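Endo-xylogalacturonan hydrolase A (Aspergillus tubingensis, PDB 4C2L) degrades xylogalacturonan, a component of the hairy regions of pectin, acting where the galacturonic acid backbone is substituted with xylose. Local coordinates at residues V61-S66 against M93-N98; L136-G141 against N159-G164; A165-F170 against S196-I201. All coordinates share one frame; numbering follows the deposited sequence.

Contact 1: V61-S66 against M93-N98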
loop_
_atom_site.group_PDB
_atom_site.type_symbol
_atom_site.label_atom_id
_atom_site.label_comp_id
_atom_site.label_asym_id
_atom_site.label_seq_id
_atom_site.Cartn_x
_atom_site.Cartn_y
_atom_site.Cartn_z
ATOM N N VAL A 61 9.175 19.799 -2.559
ATOM C CA VAL A 61 9.048 18.834 -1.456
ATOM C C VAL A 61 8.683 19.558 -0.162
ATOM O O VAL A 61 9.313 20.568 0.167
ATOM C CB VAL A 61 10.373 18.091 -1.232
ATOM C CG1 VAL A 61 10.295 17.224 0.027
ATOM C CG2 VAL A 61 10.720 17.260 -2.467
ATOM N N LEU A 62 7.679 19.055 0.551
ATOM C CA LEU A 62 7.315 19.587 1.870
ATOM C C LEU A 62 7.931 18.696 2.931
ATOM O O LEU A 62 7.546 17.537 3.083
ATOM C CB LEU A 62 5.791 19.601 2.054
ATOM C CG LEU A 62 5.277 20.030 3.430
ATOM C CD1 LEU A 62 5.786 21.414 3.799
ATOM C CD2 LEU A 62 3.751 20.006 3.441
ATOM N N ASP A 63 8.903 19.239 3.648
ATOM C CA ASP A 63 9.628 18.471 4.637
ATOM C C ASP A 63 9.067 18.809 6.014
ATOM O O ASP A 63 9.046 19.978 6.405
ATOM C CB ASP A 63 11.120 18.815 4.544
ATOM C CG ASP A 63 11.978 17.863 5.331
ATOM O OD1 ASP A 63 11.787 17.805 6.563
ATOM O OD2 ASP A 63 12.840 17.176 4.726
ATOM N N LEU A 64 8.576 17.800 6.723
ATOM C CA LEU A 64 7.924 18.009 8.025
ATOM C C LEU A 64 8.868 17.781 9.210
ATOM O O LEU A 64 8.421 17.638 10.357
ATOM C CB LEU A 64 6.677 17.121 8.151
ATOM C CG LEU A 64 5.590 17.348 7.092
ATOM C CD1 LEU A 64 4.357 16.498 7.423
ATOM C CD2 LEU A 64 5.213 18.823 6.985
ATOM N N GLY A 65 10.165 17.811 8.934
ATOM C CA GLY A 65 11.163 17.434 9.931
ATOM C C GLY A 65 11.207 18.275 11.195
ATOM O O GLY A 65 11.710 17.811 12.208
ATOM N N SER A 66 10.691 19.495 11.171
ATOM C CA SER A 66 10.759 20.325 12.382
ATOM C C SER A 66 9.633 20.007 13.372
ATOM O O SER A 66 9.554 20.585 14.453
ATOM C CB SER A 66 10.780 21.807 12.026
ATOM O OG SER A 66 9.545 22.163 11.470
ATOM N N MET A 93 7.016 13.554 -1.770
ATOM C CA MET A 93 6.379 14.861 -1.913
ATOM C C MET A 93 6.215 15.485 -0.535
ATOM O O MET A 93 6.509 16.670 -0.351
ATOM C CB MET A 93 5.034 14.688 -2.602
ATOM C CG MET A 93 5.210 13.960 -3.927
ATOM S SD MET A 93 3.667 13.727 -4.817
ATOM C CE MET A 93 3.414 15.371 -5.457
ATOM N N ILE A 94 5.722 14.699 0.424
ATOM C CA ILE A 94 5.758 15.083 1.838
ATOM C C ILE A 94 6.724 14.129 2.530
ATOM O O ILE A 94 6.504 12.906 2.543
ATOM C CB ILE A 94 4.367 14.986 2.519
ATOM C CG1 ILE A 94 3.358 15.861 1.776
ATOM C CG2 ILE A 94 4.457 15.406 3.980
ATOM C CD1 ILE A 94 1.914 15.604 2.206
ATOM N N SER A 95 7.802 14.689 3.078
ATOM C CA SER A 95 8.864 13.860 3.678
ATOM C C SER A 95 8.776 13.948 5.203
ATOM O O SER A 95 8.789 15.047 5.769
ATOM C CB SER A 95 10.240 14.310 3.180
ATOM O OG SER A 95 11.269 13.660 3.932
ATOM N N VAL A 96 8.659 12.791 5.860
ATOM C CA VAL A 96 8.512 12.736 7.315
ATOM C C VAL A 96 9.633 11.830 7.801
ATOM O O VAL A 96 9.463 10.611 7.916
ATOM C CB VAL A 96 7.119 12.205 7.745
ATOM C CG1 VAL A 96 6.935 12.310 9.258
ATOM C CG2 VAL A 96 6.002 12.989 7.050
ATOM N N SER A 97 10.795 12.432 8.039
ATOM C CA SER A 97 11.998 11.665 8.341
ATOM C C SER A 97 12.395 11.855 9.793
ATOM O O SER A 97 12.643 12.986 10.223
ATOM C CB SER A 97 13.149 12.113 7.435
ATOM O OG SER A 97 14.288 11.284 7.633
ATOM N N ASN A 98 12.453 10.759 10.542
ATOM C CA ASN A 98 12.872 10.814 11.945
ATOM C C ASN A 98 12.070 11.825 12.767
ATOM O O ASN A 98 12.625 12.617 13.536
ATOM C CB ASN A 98 14.381 11.103 12.040
ATOM C CG ASN A 98 14.961 10.700 13.383
ATOM O OD1 ASN A 98 14.348 9.937 14.131
ATOM N ND2 ASN A 98 16.140 11.214 13.700
HETATM O O HOH W 1 11.103 15.139 7.683
HETATM O O HOH W 2 12.787 14.853 5.421
HETATM O O HOH W 3 13.219 15.318 12.429
#
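L62 lies between two backbone partners of the 93-98 segment: its N donates to M93 O (2.8 Å) and its O accepts from S95 N. A third bond, from L64 N to S95 O at 2.9 Å, is almost straight, with 177° at the hydrogen. The segments therefore run parallel, L62 beside I94 and D63 beside S95, the in-register pairing between coils from which the parallel beta-helix of glycoside hydrolase family 28 is built. Beside the backbone bonds branched carbons meet: L64 CD1 packs on I94 CG2 at 3.6 Å and on V96 CG2 at 3.9 Å, the L64 chain crossing both neighbours at a slant. I94 CG2 stands opposite its own backbone N (CG1 at chi1 -57°), which brings this methyl against L64 CD1 and CG. On the face of D63 and S95 the contact is polar and hydrated. D63 OD1 takes the G65 N-H at 2.9 Å in an Asx turn, which fixes the carboxylate beside its own backbone. One water donates to D63 OD1 and S95 O and accepts from S97 N, so it joins the two chains where direct backbone pairing has stopped. S95 O thus receives both L64 N and a water. Outward from here, L62 and L64 rest on helix 32-42 through I35, T36 and L39, while M93 and I94 touch F80 of strand 77-80. Strand 134-139 flanks the 93-98 segment: backbone bonds pair both I94 and V96 with Y137, and their side chains touch L136.

Contact 2: L136-G141 against N159-G164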
loop_
_atom_site.group_PDB
_atom_site.type_symbol
_atom_site.label_atom_id
_atom_site.label_comp_id
_atom_site.label_asym_id
_atom_site.label_seq_id
_atom_site.Cartn_x
_atom_site.Cartn_y
_atom_site.Cartn_z
ATOM N N LEU A 136 3.136 10.584 0.660
ATOM C CA LEU A 136 3.442 10.735 2.090
ATOM C C LEU A 136 4.458 9.656 2.453
ATOM O O LEU A 136 4.141 8.452 2.476
ATOM C CB LEU A 136 2.174 10.582 2.945
ATOM C CG LEU A 136 2.377 10.731 4.461
ATOM C CD1 LEU A 136 3.038 12.069 4.818
ATOM C CD2 LEU A 136 1.025 10.620 5.144
ATOM N N TYR A 137 5.680 10.092 2.709
ATOM C CA TYR A 137 6.801 9.182 2.850
ATOM C C TYR A 137 7.334 9.302 4.268
ATOM O O TYR A 137 7.909 10.337 4.660
ATOM C CB TYR A 137 7.876 9.572 1.829
ATOM C CG TYR A 137 9.075 8.668 1.791
ATOM C CD1 TYR A 137 9.101 7.554 0.942
ATOM C CD2 TYR A 137 10.209 8.950 2.558
ATOM C CE1 TYR A 137 10.208 6.718 0.891
ATOM C CE2 TYR A 137 11.329 8.120 2.508
ATOM C CZ TYR A 137 11.315 7.014 1.669
ATOM O OH TYR A 137 12.406 6.184 1.588
ATOM N N ILE A 138 7.109 8.253 5.053
ATOM C CA ILE A 138 7.495 8.244 6.463
ATOM C C ILE A 138 8.696 7.311 6.604
ATOM O O ILE A 138 8.648 6.144 6.185
ATOM C CB ILE A 138 6.317 7.742 7.338
ATOM C CG1 ILE A 138 5.205 8.773 7.377
ATOM C CG2 ILE A 138 6.773 7.416 8.768
ATOM C CD1 ILE A 138 3.849 8.164 7.715
ATOM N N THR A 139 9.790 7.821 7.171
ATOM C CA THR A 139 10.946 6.977 7.387
ATOM C C THR A 139 11.508 7.246 8.767
ATOM O O THR A 139 11.767 8.398 9.117
ATOM C CB THR A 139 12.016 7.133 6.286
ATOM O OG1 THR A 139 13.109 6.260 6.581
ATOM C CG2 THR A 139 12.500 8.586 6.153
ATOM N N GLY A 140 11.663 6.187 9.561
ATOM C CA GLY A 140 12.108 6.372 10.947
ATOM C C GLY A 140 11.084 7.112 11.791
ATOM O O GLY A 140 9.924 7.262 11.407
ATOM N N GLY A 141 11.517 7.539 12.973
ATOM C CA GLY A 141 10.670 8.253 13.901
ATOM C C GLY A 141 9.657 7.359 14.596
ATOM O O GLY A 141 9.750 6.127 14.546
ATOM N N ASN A 159 1.175 6.215 0.379
ATOM C CA ASN A 159 1.811 6.250 1.695
ATOM C C ASN A 159 2.842 5.155 1.788
ATOM O O ASN A 159 2.590 4.015 1.381
ATOM C CB ASN A 159 0.776 5.957 2.799
ATOM C CG ASN A 159 -0.351 6.946 2.806
ATOM O OD1 ASN A 159 -0.166 8.087 3.201
ATOM N ND2 ASN A 159 -1.522 6.524 2.333
ATOM N N SER A 160 4.004 5.487 2.338
ATOM C CA SER A 160 5.051 4.509 2.582
ATOM C C SER A 160 5.568 4.678 4.013
ATOM O O SER A 160 5.674 5.812 4.488
ATOM C CB SER A 160 6.185 4.724 1.580
ATOM O OG SER A 160 7.237 3.810 1.801
ATOM N N VAL A 161 5.905 3.572 4.674
ATOM C CA VAL A 161 6.484 3.630 6.011
ATOM C C VAL A 161 7.689 2.711 5.975
ATOM O O VAL A 161 7.583 1.539 5.591
ATOM C CB VAL A 161 5.492 3.144 7.097
ATOM C CG1 VAL A 161 6.142 3.196 8.479
ATOM C CG2 VAL A 161 4.220 3.990 7.086
ATOM N N LYS A 162 8.844 3.259 6.335
ATOM C CA LYS A 162 10.055 2.459 6.404
ATOM C C LYS A 162 11.035 3.064 7.404
ATOM O O LYS A 162 10.636 3.854 8.260
ATOM C CB LYS A 162 10.683 2.299 5.028
ATOM C CG LYS A 162 11.248 3.572 4.454
ATOM C CD LYS A 162 11.921 3.256 3.121
ATOM C CE LYS A 162 10.873 2.990 2.059
ATOM N NZ LYS A 162 11.534 2.443 0.844
ATOM N N GLY A 163 12.294 2.651 7.319
ATOM C CA GLY A 163 13.350 3.192 8.180
ATOM C C GLY A 163 13.219 2.907 9.669
ATOM O O GLY A 163 13.814 3.620 10.489
ATOM N N GLY A 164 12.444 1.884 10.027
ATOM C CA GLY A 164 12.246 1.519 11.437
ATOM C C GLY A 164 11.272 2.406 12.190
ATOM O O GLY A 164 11.288 2.438 13.430
HETATM O O HOH W 4 12.644 4.507 -0.412
HETATM O O HOH W 5 8.740 5.589 3.468
HETATM O O HOH W 6 11.845 4.605 15.362
#
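Y137 leans across the strand pair so that its hydroxyl reaches K162: OH lies 3.3 Å from K162 CD, and the ring crosses the lysine chain at a slant. K162 starts from the tight site between its own N and carbonyl carbon (chi1 68°) and bends again at chi3, which carries CD and CE across the hydroxyl end of the tyrosine. Its NZ and Y137 OH then share one water, 2.7 Å from NZ and in the plane of the ring. A second water sits over the centre of the ring; it donates to I138 O and, in one of two conformers of S160, also meets its OG. T139 OG1 comes to 3.5 Å from G163 CA. On the face of L136 and I138, L136 CB and CD2 both approach N159 OD1 (3.4 Å each), while that oxygen accepts from Q151 NE2 and N159 ND2 donates to G190 O. Between the two chains four backbone bonds, from S160 N to L136 O through G140 N to K162 O, join strands 134-139 and 159-162 as neighbours in one parallel sheet of the beta-helix. The chemistry is thus divided: one face buries hydrocarbon around an asparagine whose amide is satisfied; on the other, one water bridges tyrosine and lysine and a second, over the ring, is held by a backbone oxygen.

Contact 3: A165-F170 against S196-I201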
loop_
_atom_site.group_PDB
_atom_site.type_symbol
_atom_site.label_atom_id
_atom_site.label_comp_id
_atom_site.label_asym_id
_atom_site.label_seq_id
_atom_site.Cartn_x
_atom_site.Cartn_y
_atom_site.Cartn_z
ATOM N N ALA A 165 10.398 3.114 11.462
ATOM C CA ALA A 165 9.317 3.885 12.088
ATOM C C ALA A 165 8.562 2.987 13.051
ATOM O O ALA A 165 8.415 1.782 12.784
ATOM C CB ALA A 165 8.360 4.431 11.028
ATOM N N THR A 166 8.109 3.532 14.173
ATOM C CA THR A 166 7.324 2.716 15.097
ATOM C C THR A 166 6.091 3.462 15.582
ATOM O O THR A 166 6.121 4.681 15.723
ATOM C CB THR A 166 8.175 2.204 16.291
ATOM O OG1 THR A 166 7.386 1.302 17.082
ATOM C CG2 THR A 166 8.623 3.349 17.166
ATOM N N ASN A 167 5.001 2.737 15.818
ATOM C CA ASN A 167 3.749 3.335 16.303
ATOM C C ASN A 167 3.199 4.370 15.311
ATOM O O ASN A 167 3.181 5.582 15.589
ATOM C CB ASN A 167 3.908 3.996 17.688
ATOM C CG ASN A 167 4.526 3.069 18.729
ATOM O OD1 ASN A 167 4.202 1.881 18.797
ATOM N ND2 ASN A 167 5.399 3.622 19.570
ATOM N N VAL A 168 2.783 3.885 14.148
ATOM C CA VAL A 168 2.251 4.732 13.097
ATOM C C VAL A 168 0.808 4.300 12.874
ATOM O O VAL A 168 0.531 3.107 12.670
ATOM C CB VAL A 168 3.047 4.553 11.796
ATOM C CG1 VAL A 168 2.504 5.455 10.692
ATOM C CG2 VAL A 168 4.524 4.849 12.059
ATOM N N VAL A 169 -0.105 5.265 12.906
ATOM C CA VAL A 169 -1.522 4.948 12.734
ATOM C C VAL A 169 -2.142 5.779 11.620
ATOM O O VAL A 169 -2.055 7.008 11.651
ATOM C CB VAL A 169 -2.323 5.160 14.043
ATOM C CG1 VAL A 169 -3.796 4.854 13.806
ATOM C CG2 VAL A 169 -1.780 4.277 15.155
ATOM N N PHE A 170 -2.762 5.101 10.652
ATOM C CA PHE A 170 -3.517 5.743 9.574
ATOM C C PHE A 170 -4.975 5.438 9.861
ATOM O O PHE A 170 -5.349 4.271 9.948
ATOM C CB PHE A 170 -3.166 5.136 8.211
ATOM C CG PHE A 170 -1.726 5.317 7.800
ATOM C CD1 PHE A 170 -0.768 4.366 8.149
ATOM C CD2 PHE A 170 -1.333 6.405 7.031
ATOM C CE1 PHE A 170 0.564 4.504 7.748
ATOM C CE2 PHE A 170 0.000 6.564 6.634
ATOM C CZ PHE A 170 0.950 5.605 6.995
ATOM N N SER A 196 9.425 -1.390 9.872
ATOM C CA SER A 196 8.635 -0.676 10.853
ATOM C C SER A 196 8.067 -1.669 11.835
ATOM O O SER A 196 8.076 -2.877 11.577
ATOM C CB SER A 196 7.469 0.081 10.178
ATOM O OG SER A 196 6.636 -0.819 9.462
ATOM N N THR A 197 7.567 -1.158 12.949
ATOM C CA THR A 197 6.814 -1.965 13.908
ATOM C C THR A 197 5.605 -1.186 14.396
ATOM O O THR A 197 5.674 0.033 14.546
ATOM C CB THR A 197 7.678 -2.363 15.126
ATOM O OG1 THR A 197 8.188 -1.177 15.746
ATOM C CG2 THR A 197 8.838 -3.253 14.700
ATOM N N TYR A 198 4.515 -1.903 14.654
ATOM C CA TYR A 198 3.293 -1.348 15.231
ATOM C C TYR A 198 2.697 -0.271 14.330
ATOM O O TYR A 198 2.478 0.880 14.738
ATOM C CB TYR A 198 3.517 -0.855 16.670
ATOM C CG TYR A 198 4.252 -1.876 17.514
ATOM C CD1 TYR A 198 3.641 -3.080 17.885
ATOM C CD2 TYR A 198 5.558 -1.643 17.927
ATOM C CE1 TYR A 198 4.328 -4.023 18.643
ATOM C CE2 TYR A 198 6.249 -2.571 18.696
ATOM C CZ TYR A 198 5.632 -3.756 19.043
ATOM O OH TYR A 198 6.346 -4.675 19.798
ATOM N N VAL A 199 2.455 -0.664 13.089
ATOM C CA VAL A 199 1.721 0.163 12.141
ATOM C C VAL A 199 0.277 -0.328 12.130
ATOM O O VAL A 199 0.022 -1.538 12.060
ATOM C CB VAL A 199 2.334 0.074 10.724
ATOM C CG1 VAL A 199 1.467 0.801 9.704
ATOM C CG2 VAL A 199 3.749 0.658 10.718
ATOM N N THR A 200 -0.661 0.610 12.210
ATOM C CA THR A 200 -2.082 0.286 12.122
ATOM C C THR A 200 -2.728 1.096 11.004
ATOM O O THR A 200 -2.481 2.303 10.868
ATOM C CB THR A 200 -2.808 0.557 13.453
ATOM O OG1 THR A 200 -2.252 -0.280 14.477
ATOM C CG2 THR A 200 -4.314 0.249 13.333
ATOM N N ILE A 201 -3.547 0.421 10.211
ATOM C CA ILE A 201 -4.291 1.056 9.133
ATOM C C ILE A 201 -5.737 0.679 9.387
ATOM O O ILE A 201 -6.064 -0.505 9.409
ATOM C CB ILE A 201 -3.854 0.517 7.752
ATOM C CG1 ILE A 201 -2.392 0.867 7.489
ATOM C CG2 ILE A 201 -4.741 1.094 6.640
ATOM C CD1 ILE A 201 -1.755 0.040 6.394
HETATM O O HOH W 7 10.483 -0.164 14.491
#
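T166 OG1 and T197 OG1 are hydrogen-bonded at 2.9 Å, either hydroxyl able to donate, and T197 OG1 also meets a water at 2.8 Å. Two different torsions bring the oxygens together: that of T166 is opposite its backbone N (chi1 -174°), that of T197 lies between N and carbonyl carbon (chi1 57°). Backbone bonds continue the join along both chains. T200 N to V168 O and F170 N to T200 O are both 2.8 Å, whereas V168 N to Y198 O is longer at 3.1 Å. Between the threonine pair and these bonds, N167 and Y198 both have positive phi where the chains turn a corner in step. Their side chains run alongside each other, amide and ring planes 28° apart, with N167 OD1 3.5 Å from Y198 CB; T166 OG1 lies at the ring edge. Y198 also meets Y221 and touches an N-acetylglucosamine of an attached glycan. On the inner face V168 CB packs on V199 CG2. F170 lies alongside I201, F170 CD1 to I201 CG1 at 3.9 Å, and its ring meets F191 edge-to-face. Like residues stacked at matching positions of successive PbH1 repeats, turning together, are characteristic of the right-handed parallel beta-helix of glycoside hydrolase family 28.

Overall arrangement
The three contacts follow one another along the chain, 61-66/93-98 first and 165-170/196-201 last, and step along the parallel beta-helix coil by coil. Contacts 1 and 2 have centres about 10 Å apart and both reach one parallel sheet, contact 1 through its outermost strand 95-97, next to 134-139 of contact 2; N98 N to T139 O, 2.8 Å, probably bonds across. Contact 3, centred about 9 Å from contact 2, lies around the corner, where strand 165-166 directly follows strand 159-162. There V161 CG2 meets F170 CZ at 3.6 Å inside the coil. Contacts 1 and 3, with centres about 17 Å apart, do not touch. All three build scaffold coils away from D210 and H233, the probable catalytic residues by analogy with relatives.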